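Local structure of mRNA-capping enzyme subunit alpha (Saccharomyces cerevisiae, 3KYH) at residues Q91-I96 with N106-P111; T124-T129 with L156-R161; Y295-G300 with K374-H379. The protein catalyses the second step of mRNA capping, transferring GMP from GTP to the 5'-diphosphate end of RNA through a covalent enzyme-GMP intermediate. All blocks are in the same frame, centred on the assembly; numbering follows the deposited sequence.

Interaction 1: Q91-I96 with N106-P111; sequences QGCFMI and NGFRFP
Gln91 and Cys93, two residues apart on strand 91-96, both direct their CB atoms at the irregular segment 106-111 and contribute the largest buried surfaces to the contact. They divide the work between polar and apolar chemistry. Gln91 reaches out with CG anti to the backbone N (chi1 -158°) and an extended chain beyond it, which carries the terminal amide to the backbone of Phe108, Arg109 and Phe110. Its CD lies 3.6 Å from Phe110 O and 3.8 Å from Phe110 N, so the amide group abuts a row of peptide groups. The side chains of Gln91 and Phe110 cross at about a right angle, amide and ring planes being 72° apart.

Cys93 is the apolar counterpart. Its SG comes obliquely to the Phe108 ring, 3.3 Å from Phe108 CD2 and 4.5 Å from the ring centroid, a sulfur-aromatic contact. The same SG also meets Phe110 CE1 at 4.3 Å, touching both rings. Within 106-111 the two phenylalanines are nested, Phe108 CB sitting over one face of the Phe110 ring near its rim. Beyond the contact, Phe197 and Phe199 meet the Phe108 ring, while Phe179 of helix 168-189 packs edge-to-face with Phe110.

Were Gln91 cut back to an alanine, the peptide groups of Phe108 and Phe110 would probably lose the amide now lying against them, and a gap would open beside the strand. The contact thus illustrates how a strand can hold an irregular segment without sheet pairing: a side-chain amide lies against backbone polar groups at one point, and a buried thiol fills the space beside two aromatic rings at the next, tying the segment into a hydrophobic core.

Interaction 2: T124-T129 with L156-R161; sequences TLQDGT and LAINGR
Asn159 and Gln126 cross at about a right angle, yet their amide planes are only 15° apart, and Asn159 OD1 lies 3.1 Å from Gln126 CG. The Asn159 carboxamide is fixed by the backbone: Asp127 N donates to Asn159 OD1 at 2.8 Å, with 164° at the hydrogen and the donor approaching nearly along the C=O axis. With CG beside its own backbone N (chi1 -76°), the side chain folds back to meet the Asp127 N-H.

Thr129 and Ile158, by contrast, lie side by side and point the same way, Thr129 CG2 meeting Ile158 CD1 at 3.3 Å. The other branch of the threonine is polar in use, for Asn159 N donates to Thr129 OG1 at 2.9 Å. Gly160 N completes the set, bonding to Gly128 O on a lone pair in the carbonyl plane.

Asn159 and Gly160 form the centre of a type I' turn from Ile158 to Arg161, the tight reversal between strands 154-158 and 161-162. Both have positive phi, as has Gly128 across the contact. The chemistry implies a hairpin end bonded through its turn: two turn amides and one side-chain carbonyl find partners in the segment that leads into, and begins, strand 129-139.

Interaction 3: Y295-G300 with K374-H379; sequences YVWQGG and KLNGNH
The OB-type C-terminal domain is the setting here: the end of strand 293-297, in its antiparallel sheet, meets the loop that leads into helix 380-392, with Trp297 against Asn376 at the centre. The Asn376 amide lies over one face of the indole, its plane 24° from that of the ring, so the two flat groups are stacked rather than set edge-on. Asn376 ND2 is over the middle of the indole, 3.2 Å from Trp297 CD2, while Asn376 OD1 is over the same face at the CD1-NE1 rim of the five-membered ring, 2.8 Å from Trp297 NE1. That pair makes no hydrogen bond, because the oxygen is above the face and the indole N-H points outward in the ring plane. Asn376 CB adds a CH-pi contact, 4.2 Å from the five-membered ring centroid. A different side of the indole is met by backbone: Asn378 N approaches its edge near the plane, 3.5 Å from Trp297 CD1.

Further along, backbone and imidazole take over. The CA-H of His379 points almost straight at Trp297 O, with CA and O 3.1 Å apart and 170° at the hydrogen. The His379 ring swings away from its own backbone N and extends alongside the chain leaving the strand, and its CD2 comes 3.9 Å from Gln298 CA. Val296 CB meets Asn378 O at 3.6 Å.

The touching parts run 70° apart, so the loop crosses the strand end instead of extending the sheet. The backbone of another protein's chain in the assembly packs against Trp297 and Leu375. Tyr326 of the neighbouring strand 326-331 touches both Trp297 and Asn376, Asp302 of helix 302-309 packs on Trp297, and Thr380 at the start of helix 380-392 touches Val296 and Gln298.

In the fold
Interactions 1 and 2 are neighbours in the catalytic domain, their centres 12 Å apart, and come in series along the chain. They touch directly, Phe110 O lying 3.2 Å from Gln126 CB, and both reach the branched sheet containing strands 76-84 and 129-139, with helix 168-189 packing against each. Together they involve both ends of the connection between strands 102-105 and 129-139. Interaction 3 follows in the C-terminal domain, on the opposite side of the chain's centre, with its centre about 46 Å from that of interaction 1 and 50 Å from that of interaction 2. The three contacts thus fall in two separate domains, two in the catalytic one and one in the OB-type one, consistent with the two-domain build of eukaryotic guanylyltransferases.

Interaction 1: Q91-I96 with N106-P111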
ATOM      1  N   GLN C  91     -24.685   9.173  45.943  1.00 87.08           N
ATOM      2  CA  GLN C  91     -23.487  10.021  46.091  1.00 81.17           C
ATOM      3  C   GLN C  91     -22.215   9.482  45.415  1.00 80.93           C
ATOM      4  O   GLN C  91     -21.913   8.277  45.447  1.00 78.68           O
ATOM      5  CB  GLN C  91     -23.216  10.374  47.558  1.00 79.33           C
ATOM      6  CG  GLN C  91     -22.347  11.637  47.756  1.00 75.41           C
ATOM      7  CD  GLN C  91     -21.909  11.850  49.203  1.00 79.47           C
ATOM      8  OE1 GLN C  91     -21.642  12.984  49.620  1.00 79.28           O
ATOM      9  NE2 GLN C  91     -21.821  10.760  49.975  1.00 61.46           N
ATOM     10  N   GLY C  92     -21.452  10.406  44.842  1.00 77.05           N
ATOM     11  CA  GLY C  92     -20.271  10.045  44.076  1.00 81.80           C
ATOM     12  C   GLY C  92     -18.969  10.619  44.589  1.00 75.52           C
ATOM     13  O   GLY C  92     -18.877  11.811  44.881  1.00 65.55           O
ATOM     14  N   CYS C  93     -17.959   9.753  44.610  1.00 83.42           N
ATOM     15  CA  CYS C  93     -16.626  10.065  45.111  1.00 87.97           C
ATOM     16  C   CYS C  93     -15.631  10.137  43.959  1.00 84.59           C
ATOM     17  O   CYS C  93     -15.253   9.095  43.400  1.00 84.54           O
ATOM     18  CB  CYS C  93     -16.205   9.008  46.136  1.00 84.22           C
ATOM     19  SG  CYS C  93     -14.774   9.535  47.062  1.00 90.28           S
ATOM     20  N   PHE C  94     -15.239  11.365  43.608  1.00 82.51           N
ATOM     21  CA  PHE C  94     -14.492  11.636  42.366  1.00 83.88           C
ATOM     22  C   PHE C  94     -13.168  12.399  42.513  1.00 88.84           C
ATOM     23  O   PHE C  94     -13.013  13.239  43.413  1.00 90.41           O
ATOM     24  CB  PHE C  94     -15.396  12.305  41.323  1.00 85.65           C
ATOM     25  CG  PHE C  94     -16.390  11.367  40.668  1.00 91.78           C
ATOM     26  CD1 PHE C  94     -17.373  10.702  41.420  1.00 77.83           C
ATOM     27  CD2 PHE C  94     -16.389  11.210  39.276  1.00 90.59           C
ATOM     28  CE1 PHE C  94     -18.287   9.844  40.798  1.00 82.56           C
ATOM     29  CE2 PHE C  94     -17.323  10.378  38.639  1.00 74.03           C
ATOM     30  CZ  PHE C  94     -18.271   9.703  39.395  1.00 77.11           C
ATOM     31  N   MET C  95     -12.241  12.111  41.590  1.00 92.66           N
ATOM     32  CA  MET C  95     -10.836  12.548  41.678  1.00 87.26           C
ATOM     33  C   MET C  95     -10.288  13.181  40.398  1.00 84.47           C
ATOM     34  O   MET C  95     -10.292  12.549  39.350  1.00 83.64           O
ATOM     35  CB  MET C  95      -9.950  11.354  42.066  1.00 82.79           C
ATOM     36  CG  MET C  95     -10.125  10.817  43.482  1.00 75.93           C
ATOM     37  SD  MET C  95      -9.971  12.056  44.798  1.00 79.42           S
ATOM     38  CE  MET C  95      -9.070  11.106  46.063  1.00 35.02           C
ATOM     39  N   ILE C  96      -9.753  14.395  40.508  1.00 83.21           N
ATOM     40  CA  ILE C  96      -9.270  15.156  39.344  1.00 80.37           C
ATOM     41  C   ILE C  96      -7.741  15.415  39.326  1.00 81.61           C
ATOM     42  O   ILE C  96      -7.224  16.294  40.043  1.00 74.07           O
ATOM     43  CB  ILE C  96     -10.139  16.447  39.113  1.00 81.32           C
ATOM     44  CG1 ILE C  96      -9.850  17.537  40.152  1.00 64.66           C
ATOM     45  CG2 ILE C  96     -11.642  16.097  39.149  1.00 84.65           C
ATOM     46  CD1 ILE C  96     -10.743  18.760  40.065  1.00 77.98           C
ATOM     47  N   ASN C 106     -14.826   4.153  45.846  1.00101.51           N
ATOM     48  CA  ASN C 106     -15.985   3.435  46.389  1.00 97.48           C
ATOM     49  C   ASN C 106     -16.761   4.205  47.474  1.00 97.17           C
ATOM     50  O   ASN C 106     -17.049   5.402  47.314  1.00 88.33           O
ATOM     51  CB  ASN C 106     -15.580   2.007  46.832  1.00 95.55           C
ATOM     52  CG  ASN C 106     -16.057   0.895  45.866  1.00 93.03           C
ATOM     53  OD1 ASN C 106     -16.361  -0.210  46.319  1.00108.87           O
ATOM     54  ND2 ASN C 106     -16.113   1.164  44.561  1.00 74.73           N
ATOM     55  N   GLY C 107     -17.086   3.512  48.570  1.00103.22           N
ATOM     56  CA  GLY C 107     -18.005   4.003  49.617  1.00108.41           C
ATOM     57  C   GLY C 107     -17.573   5.139  50.535  1.00104.46           C
ATOM     58  O   GLY C 107     -16.632   5.000  51.320  1.00 99.12           O
ATOM     59  N   PHE C 108     -18.276   6.261  50.419  1.00102.42           N
ATOM     60  CA  PHE C 108     -18.064   7.419  51.281  1.00105.39           C
ATOM     61  C   PHE C 108     -19.384   8.148  51.538  1.00105.11           C
ATOM     62  O   PHE C 108     -20.136   8.467  50.609  1.00104.78           O
ATOM     63  CB  PHE C 108     -17.029   8.392  50.695  1.00106.17           C
ATOM     64  CG  PHE C 108     -15.579   7.994  50.908  1.00110.47           C
ATOM     65  CD1 PHE C 108     -14.989   8.039  52.175  1.00108.76           C
ATOM     66  CD2 PHE C 108     -14.772   7.670  49.814  1.00104.59           C
ATOM     67  CE1 PHE C 108     -13.634   7.711  52.351  1.00 98.07           C
ATOM     68  CE2 PHE C 108     -13.419   7.354  49.973  1.00 85.09           C
ATOM     69  CZ  PHE C 108     -12.849   7.375  51.248  1.00 92.61           C
ATOM     70  N   ARG C 109     -19.644   8.425  52.811  1.00103.61           N
ATOM     71  CA  ARG C 109     -20.868   9.101  53.209  1.00102.24           C
ATOM     72  C   ARG C 109     -20.600  10.529  53.688  1.00 94.13           C
ATOM     73  O   ARG C 109     -20.463  10.790  54.894  1.00 84.12           O
ATOM     74  CB  ARG C 109     -21.620   8.258  54.249  1.00113.42           C
ATOM     75  CG  ARG C 109     -22.337   7.020  53.670  1.00130.56           C
ATOM     76  CD  ARG C 109     -21.437   5.782  53.541  1.00147.00           C
ATOM     77  NE  ARG C 109     -22.102   4.711  52.796  1.00155.57           N
ATOM     78  CZ  ARG C 109     -21.869   3.408  52.955  1.00161.74           C
ATOM     79  NH1 ARG C 109     -20.994   2.964  53.862  1.00162.77           N
ATOM     80  NH2 ARG C 109     -22.543   2.534  52.217  1.00164.89           N
ATOM     81  N   PHE C 110     -20.505  11.439  52.719  1.00 86.09           N
ATOM     82  CA  PHE C 110     -20.258  12.847  53.015  1.00 89.68           C
ATOM     83  C   PHE C 110     -21.586  13.586  53.256  1.00 94.21           C
ATOM     84  O   PHE C 110     -22.429  13.615  52.353  1.00 93.35           O
ATOM     85  CB  PHE C 110     -19.361  13.491  51.953  1.00 86.64           C
ATOM     86  CG  PHE C 110     -18.016  12.788  51.762  1.00 81.02           C
ATOM     87  CD1 PHE C 110     -17.438  12.706  50.490  1.00 51.16           C
ATOM     88  CD2 PHE C 110     -17.321  12.216  52.852  1.00 93.86           C
ATOM     89  CE1 PHE C 110     -16.222  12.033  50.298  1.00 85.95           C
ATOM     90  CE2 PHE C 110     -16.072  11.564  52.678  1.00 78.15           C
ATOM     91  CZ  PHE C 110     -15.527  11.473  51.399  1.00 84.82           C
ATOM     92  N   PRO C 111     -21.792  14.131  54.485  1.00 93.76           N
ATOM     93  CA  PRO C 111     -23.069  14.596  55.066  1.00 95.73           C
ATOM     94  C   PRO C 111     -23.291  16.094  55.354  1.00 95.52           C
ATOM     95  O   PRO C 111     -23.096  16.933  54.466  1.00 98.59           O
ATOM     96  CB  PRO C 111     -23.102  13.847  56.410  1.00 91.58           C
ATOM     97  CG  PRO C 111     -21.691  13.393  56.653  1.00 96.27           C
ATOM     98  CD  PRO C 111     -20.818  13.943  55.569  1.00 92.80           C
TER

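Interaction 2: T124-T129 with L156-R161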
ATOM      1  N   THR C 124     -28.487  12.298  56.091  1.00 90.59           N
ATOM      2  CA  THR C 124     -28.034  13.592  55.562  1.00 90.27           C
ATOM      3  C   THR C 124     -26.897  13.418  54.538  1.00 89.61           C
ATOM      4  O   THR C 124     -26.327  12.328  54.428  1.00 88.11           O
ATOM      5  CB  THR C 124     -27.557  14.475  56.700  1.00 87.53           C
ATOM      6  OG1 THR C 124     -26.606  13.733  57.463  1.00 81.44           O
ATOM      7  CG2 THR C 124     -28.716  14.857  57.599  1.00 80.12           C
ATOM      8  N   LEU C 125     -26.566  14.484  53.803  1.00 89.23           N
ATOM      9  CA  LEU C 125     -25.699  14.371  52.618  1.00 90.97           C
ATOM     10  C   LEU C 125     -24.927  15.655  52.234  1.00 92.85           C
ATOM     11  O   LEU C 125     -25.154  16.699  52.841  1.00 95.48           O
ATOM     12  CB  LEU C 125     -26.525  13.815  51.438  1.00 86.77           C
ATOM     13  CG  LEU C 125     -26.220  12.476  50.743  1.00 67.94           C
ATOM     14  CD1 LEU C 125     -25.430  12.739  49.490  1.00 47.92           C
ATOM     15  CD2 LEU C 125     -25.550  11.364  51.583  1.00 51.17           C
ATOM     16  N   GLN C 126     -24.025  15.553  51.243  1.00 90.73           N
ATOM     17  CA  GLN C 126     -23.207  16.662  50.703  1.00 84.74           C
ATOM     18  C   GLN C 126     -23.358  16.716  49.178  1.00 76.32           C
ATOM     19  O   GLN C 126     -23.273  15.676  48.520  1.00 63.07           O
ATOM     20  CB  GLN C 126     -21.725  16.453  51.059  1.00 91.03           C
ATOM     21  CG  GLN C 126     -20.853  17.716  51.073  1.00 94.50           C
ATOM     22  CD  GLN C 126     -20.571  18.264  52.479  1.00 99.91           C
ATOM     23  OE1 GLN C 126     -20.408  17.477  53.433  1.00 87.55           O
ATOM     24  NE2 GLN C 126     -20.456  19.615  52.603  1.00 53.38           N
ATOM     25  N   ASP C 127     -23.580  17.924  48.644  1.00 79.38           N
ATOM     26  CA  ASP C 127     -23.907  18.205  47.211  1.00 77.71           C
ATOM     27  C   ASP C 127     -23.260  19.521  46.854  1.00 78.38           C
ATOM     28  O   ASP C 127     -23.581  20.547  47.483  1.00 62.59           O
ATOM     29  CB  ASP C 127     -25.434  18.366  46.983  1.00 75.30           C
ATOM     30  CG  ASP C 127     -25.838  18.852  45.547  1.00 69.31           C
ATOM     31  OD1 ASP C 127     -25.076  19.511  44.780  1.00 46.19           O
ATOM     32  OD2 ASP C 127     -27.028  18.633  45.208  1.00 69.70           O
ATOM     33  N   GLY C 128     -22.448  19.473  45.791  1.00 80.32           N
ATOM     34  CA  GLY C 128     -21.645  20.598  45.306  1.00 83.76           C
ATOM     35  C   GLY C 128     -20.503  20.939  46.252  1.00 84.85           C
ATOM     36  O   GLY C 128     -20.532  21.971  46.944  1.00 78.78           O
ATOM     37  N   THR C 129     -19.500  20.066  46.299  1.00 83.20           N
ATOM     38  CA  THR C 129     -18.366  20.285  47.201  1.00 86.44           C
ATOM     39  C   THR C 129     -16.991  19.984  46.570  1.00 86.94           C
ATOM     40  O   THR C 129     -16.655  18.816  46.305  1.00 90.80           O
ATOM     41  CB  THR C 129     -18.615  19.592  48.569  1.00 84.69           C
ATOM     42  OG1 THR C 129     -19.818  20.111  49.159  1.00 84.03           O
ATOM     43  CG2 THR C 129     -17.443  19.767  49.529  1.00 93.20           C
ATOM     44  N   LEU C 156     -12.948  25.160  47.442  1.00 96.20           N
ATOM     45  CA  LEU C 156     -13.581  26.235  46.683  1.00 96.71           C
ATOM     46  C   LEU C 156     -15.055  26.011  46.345  1.00105.15           C
ATOM     47  O   LEU C 156     -15.673  26.824  45.636  1.00108.69           O
ATOM     48  CB  LEU C 156     -12.769  26.593  45.430  1.00 97.66           C
ATOM     49  CG  LEU C 156     -12.158  25.611  44.422  1.00 93.50           C
ATOM     50  CD1 LEU C 156     -12.937  24.332  44.212  1.00 91.82           C
ATOM     51  CD2 LEU C 156     -12.066  26.318  43.102  1.00 94.45           C
ATOM     52  N   ALA C 157     -15.602  24.897  46.835  1.00107.58           N
ATOM     53  CA  ALA C 157     -17.044  24.625  46.782  1.00103.76           C
ATOM     54  C   ALA C 157     -17.494  23.823  47.989  1.00101.66           C
ATOM     55  O   ALA C 157     -16.920  22.787  48.308  1.00 99.23           O
ATOM     56  CB  ALA C 157     -17.441  23.913  45.494  1.00100.73           C
ATOM     57  N   ILE C 158     -18.493  24.351  48.690  1.00103.16           N
ATOM     58  CA  ILE C 158     -19.179  23.596  49.732  1.00 98.29           C
ATOM     59  C   ILE C 158     -20.691  23.704  49.552  1.00100.68           C
ATOM     60  O   ILE C 158     -21.239  24.803  49.359  1.00102.64           O
ATOM     61  CB  ILE C 158     -18.689  23.908  51.183  1.00 96.52           C
ATOM     62  CG1 ILE C 158     -18.901  22.681  52.066  1.00 96.01           C
ATOM     63  CG2 ILE C 158     -19.347  25.156  51.817  1.00 88.11           C
ATOM     64  CD1 ILE C 158     -17.681  21.788  52.183  1.00120.55           C
ATOM     65  N   ASN C 159     -21.320  22.529  49.545  1.00 95.65           N
ATOM     66  CA  ASN C 159     -22.756  22.363  49.374  1.00 85.42           C
ATOM     67  C   ASN C 159     -23.403  23.342  48.396  1.00 83.48           C
ATOM     68  O   ASN C 159     -24.066  24.305  48.800  1.00 74.23           O
ATOM     69  CB  ASN C 159     -23.442  22.246  50.730  1.00 83.97           C
ATOM     70  CG  ASN C 159     -23.233  20.878  51.359  1.00 84.14           C
ATOM     71  OD1 ASN C 159     -23.093  19.863  50.654  1.00 86.79           O
ATOM     72  ND2 ASN C 159     -23.224  20.839  52.688  1.00 88.67           N
ATOM     73  N   GLY C 160     -23.065  23.119  47.118  1.00 81.25           N
ATOM     74  CA  GLY C 160     -23.470  23.914  45.957  1.00 77.78           C
ATOM     75  C   GLY C 160     -22.953  25.340  45.911  1.00 79.95           C
ATOM     76  O   GLY C 160     -22.872  25.937  44.838  1.00 81.25           O
ATOM     77  N   ARG C 161     -22.616  25.887  47.077  1.00 86.44           N
ATOM     78  CA  ARG C 161     -22.145  27.265  47.234  1.00 93.40           C
ATOM     79  C   ARG C 161     -20.688  27.401  46.744  1.00 91.72           C
ATOM     80  O   ARG C 161     -19.768  26.787  47.302  1.00 87.74           O
ATOM     81  CB  ARG C 161     -22.414  27.740  48.693  1.00 95.00           C
ATOM     82  CG  ARG C 161     -21.488  28.824  49.312  1.00 98.09           C
ATOM     83  CD  ARG C 161     -22.100  29.535  50.555  1.00 86.30           C
ATOM     84  NE  ARG C 161     -21.274  30.668  50.995  1.00 60.41           N
ATOM     85  CZ  ARG C 161     -21.058  31.791  50.300  1.00 78.45           C
ATOM     86  NH1 ARG C 161     -21.622  32.007  49.118  1.00107.29           N
ATOM     87  NH2 ARG C 161     -20.256  32.725  50.782  1.00 74.32           N
TER

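Interaction 3: Y295-G300 with K374-H379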
ATOM      1  N   TYR C 295      28.766  21.974  27.217  1.00 99.01           N
ATOM      2  CA  TYR C 295      28.026  22.480  26.043  1.00106.39           C
ATOM      3  C   TYR C 295      26.535  22.085  25.991  1.00107.20           C
ATOM      4  O   TYR C 295      26.148  21.016  26.471  1.00106.94           O
ATOM      5  CB  TYR C 295      28.682  22.029  24.726  1.00107.56           C
ATOM      6  CG  TYR C 295      30.171  22.319  24.493  1.00118.22           C
ATOM      7  CD1 TYR C 295      31.159  21.769  25.329  1.00111.81           C
ATOM      8  CD2 TYR C 295      30.597  23.039  23.366  1.00 99.54           C
ATOM      9  CE1 TYR C 295      32.509  21.997  25.099  1.00100.67           C
ATOM     10  CE2 TYR C 295      31.960  23.262  23.121  1.00105.26           C
ATOM     11  CZ  TYR C 295      32.918  22.737  23.995  1.00109.71           C
ATOM     12  OH  TYR C 295      34.281  22.948  23.783  1.00 97.24           O
ATOM     13  N   VAL C 296      25.726  22.927  25.342  1.00109.62           N
ATOM     14  CA  VAL C 296      24.262  22.776  25.276  1.00107.56           C
ATOM     15  C   VAL C 296      23.709  22.650  23.851  1.00111.03           C
ATOM     16  O   VAL C 296      23.906  23.537  23.006  1.00109.01           O
ATOM     17  CB  VAL C 296      23.522  23.923  26.028  1.00109.91           C
ATOM     18  CG1 VAL C 296      23.889  23.922  27.524  1.00106.02           C
ATOM     19  CG2 VAL C 296      23.780  25.295  25.382  1.00 90.69           C
ATOM     20  N   TRP C 297      22.981  21.563  23.601  1.00113.81           N
ATOM     21  CA  TRP C 297      22.530  21.245  22.244  1.00117.24           C
ATOM     22  C   TRP C 297      21.437  22.172  21.713  1.00116.48           C
ATOM     23  O   TRP C 297      20.440  22.417  22.387  1.00112.95           O
ATOM     24  CB  TRP C 297      22.230  19.744  22.058  1.00116.89           C
ATOM     25  CG  TRP C 297      20.798  19.306  22.240  1.00124.95           C
ATOM     26  CD1 TRP C 297      20.112  19.204  23.423  1.00129.64           C
ATOM     27  CD2 TRP C 297      19.885  18.882  21.209  1.00123.38           C
ATOM     28  NE1 TRP C 297      18.832  18.747  23.193  1.00126.27           N
ATOM     29  CE2 TRP C 297      18.662  18.547  21.845  1.00124.81           C
ATOM     30  CE3 TRP C 297      19.980  18.758  19.813  1.00106.98           C
ATOM     31  CZ2 TRP C 297      17.535  18.106  21.131  1.00111.21           C
ATOM     32  CZ3 TRP C 297      18.870  18.300  19.110  1.00115.80           C
ATOM     33  CH2 TRP C 297      17.659  17.987  19.771  1.00112.93           C
ATOM     34  N   GLN C 298      21.682  22.714  20.522  1.00119.70           N
ATOM     35  CA  GLN C 298      20.769  23.625  19.841  1.00122.88           C
ATOM     36  C   GLN C 298      20.363  23.017  18.495  1.00126.72           C
ATOM     37  O   GLN C 298      21.161  22.325  17.849  1.00125.49           O
ATOM     38  CB  GLN C 298      21.468  24.971  19.630  1.00124.77           C
ATOM     39  CG  GLN C 298      20.548  26.189  19.519  1.00125.68           C
ATOM     40  CD  GLN C 298      21.270  27.446  19.015  1.00117.72           C
ATOM     41  OE1 GLN C 298      22.067  27.387  18.071  1.00 83.60           O
ATOM     42  NE2 GLN C 298      20.960  28.595  19.625  1.00104.75           N
ATOM     43  N   GLY C 299      19.121  23.271  18.086  1.00129.54           N
ATOM     44  CA  GLY C 299      18.588  22.773  16.816  1.00133.19           C
ATOM     45  C   GLY C 299      18.346  21.273  16.807  1.00135.49           C
ATOM     46  O   GLY C 299      17.548  20.769  17.603  1.00138.00           O
ATOM     47  N   GLY C 300      19.040  20.571  15.908  1.00136.34           N
ATOM     48  CA  GLY C 300      18.910  19.120  15.736  1.00135.01           C
ATOM     49  C   GLY C 300      20.110  18.509  15.035  1.00134.50           C
ATOM     50  O   GLY C 300      19.976  17.877  13.981  1.00133.70           O
ATOM     51  N   LYS C 374      20.069   9.632  29.514  1.00 84.73           N
ATOM     52  CA  LYS C 374      19.694  10.798  28.708  1.00 87.94           C
ATOM     53  C   LYS C 374      20.716  11.039  27.600  1.00 84.83           C
ATOM     54  O   LYS C 374      21.919  11.099  27.865  1.00 83.19           O
ATOM     55  CB  LYS C 374      19.556  12.056  29.579  1.00 92.18           C
ATOM     56  CG  LYS C 374      18.249  12.209  30.340  1.00 66.81           C
ATOM     57  CD  LYS C 374      18.477  13.193  31.471  1.00 58.63           C
ATOM     58  CE  LYS C 374      17.528  12.938  32.647  1.00 80.89           C
ATOM     59  NZ  LYS C 374      17.813  11.639  33.361  1.00 78.44           N
ATOM     60  N   LEU C 375      20.216  11.194  26.374  1.00 84.49           N
ATOM     61  CA  LEU C 375      21.050  11.455  25.199  1.00 82.20           C
ATOM     62  C   LEU C 375      21.992  12.673  25.333  1.00 86.45           C
ATOM     63  O   LEU C 375      23.198  12.483  25.564  1.00 92.54           O
ATOM     64  CB  LEU C 375      20.197  11.500  23.928  1.00 73.29           C
ATOM     65  CG  LEU C 375      20.733  12.179  22.673  1.00 55.96           C
ATOM     66  CD1 LEU C 375      22.038  11.576  22.251  1.00 45.04           C
ATOM     67  CD2 LEU C 375      19.688  12.082  21.555  1.00 72.25           C
ATOM     68  N   ASN C 376      21.466  13.889  25.155  1.00 77.89           N
ATOM     69  CA  ASN C 376      22.304  15.092  25.184  1.00 73.81           C
ATOM     70  C   ASN C 376      22.195  15.851  26.491  1.00 79.55           C
ATOM     71  O   ASN C 376      22.176  15.216  27.547  1.00 84.61           O
ATOM     72  CB  ASN C 376      22.173  15.988  23.932  1.00 70.36           C
ATOM     73  CG  ASN C 376      20.764  16.055  23.365  1.00 67.72           C
ATOM     74  OD1 ASN C 376      19.794  16.264  24.081  1.00 76.79           O
ATOM     75  ND2 ASN C 376      20.656  15.920  22.051  1.00 64.03           N
ATOM     76  N   GLY C 377      22.123  17.181  26.420  1.00 85.70           N
ATOM     77  CA  GLY C 377      22.125  18.055  27.597  1.00 90.51           C
ATOM     78  C   GLY C 377      20.843  18.826  27.853  1.00 95.46           C
ATOM     79  O   GLY C 377      20.279  18.737  28.943  1.00100.41           O
ATOM     80  N   ASN C 378      20.422  19.619  26.868  1.00 99.10           N
ATOM     81  CA  ASN C 378      19.160  20.386  26.868  1.00103.74           C
ATOM     82  C   ASN C 378      19.239  21.626  26.002  1.00107.37           C
ATOM     83  O   ASN C 378      20.265  22.322  25.989  1.00104.17           O
ATOM     84  CB  ASN C 378      18.673  20.799  28.264  1.00102.87           C
ATOM     85  CG  ASN C 378      17.569  19.905  28.791  1.00 94.76           C
ATOM     86  OD1 ASN C 378      17.717  19.320  29.866  1.00 88.80           O
ATOM     87  ND2 ASN C 378      16.464  19.790  28.044  1.00 70.22           N
ATOM     88  N   HIS C 379      18.130  21.896  25.314  1.00111.36           N
ATOM     89  CA  HIS C 379      18.040  22.971  24.329  1.00112.96           C
ATOM     90  C   HIS C 379      18.319  24.322  24.973  1.00112.40           C
ATOM     91  O   HIS C 379      17.825  24.591  26.073  1.00115.56           O
ATOM     92  CB  HIS C 379      16.689  22.931  23.601  1.00113.52           C
ATOM     93  CG  HIS C 379      16.546  23.952  22.514  1.00117.39           C
ATOM     94  ND1 HIS C 379      15.323  24.478  22.150  1.00122.77           N
ATOM     95  CD2 HIS C 379      17.468  24.566  21.733  1.00121.67           C
ATOM     96  CE1 HIS C 379      15.496  25.356  21.178  1.00117.26           C
ATOM     97  NE2 HIS C 379      16.789  25.433  20.910  1.00126.31           N
TER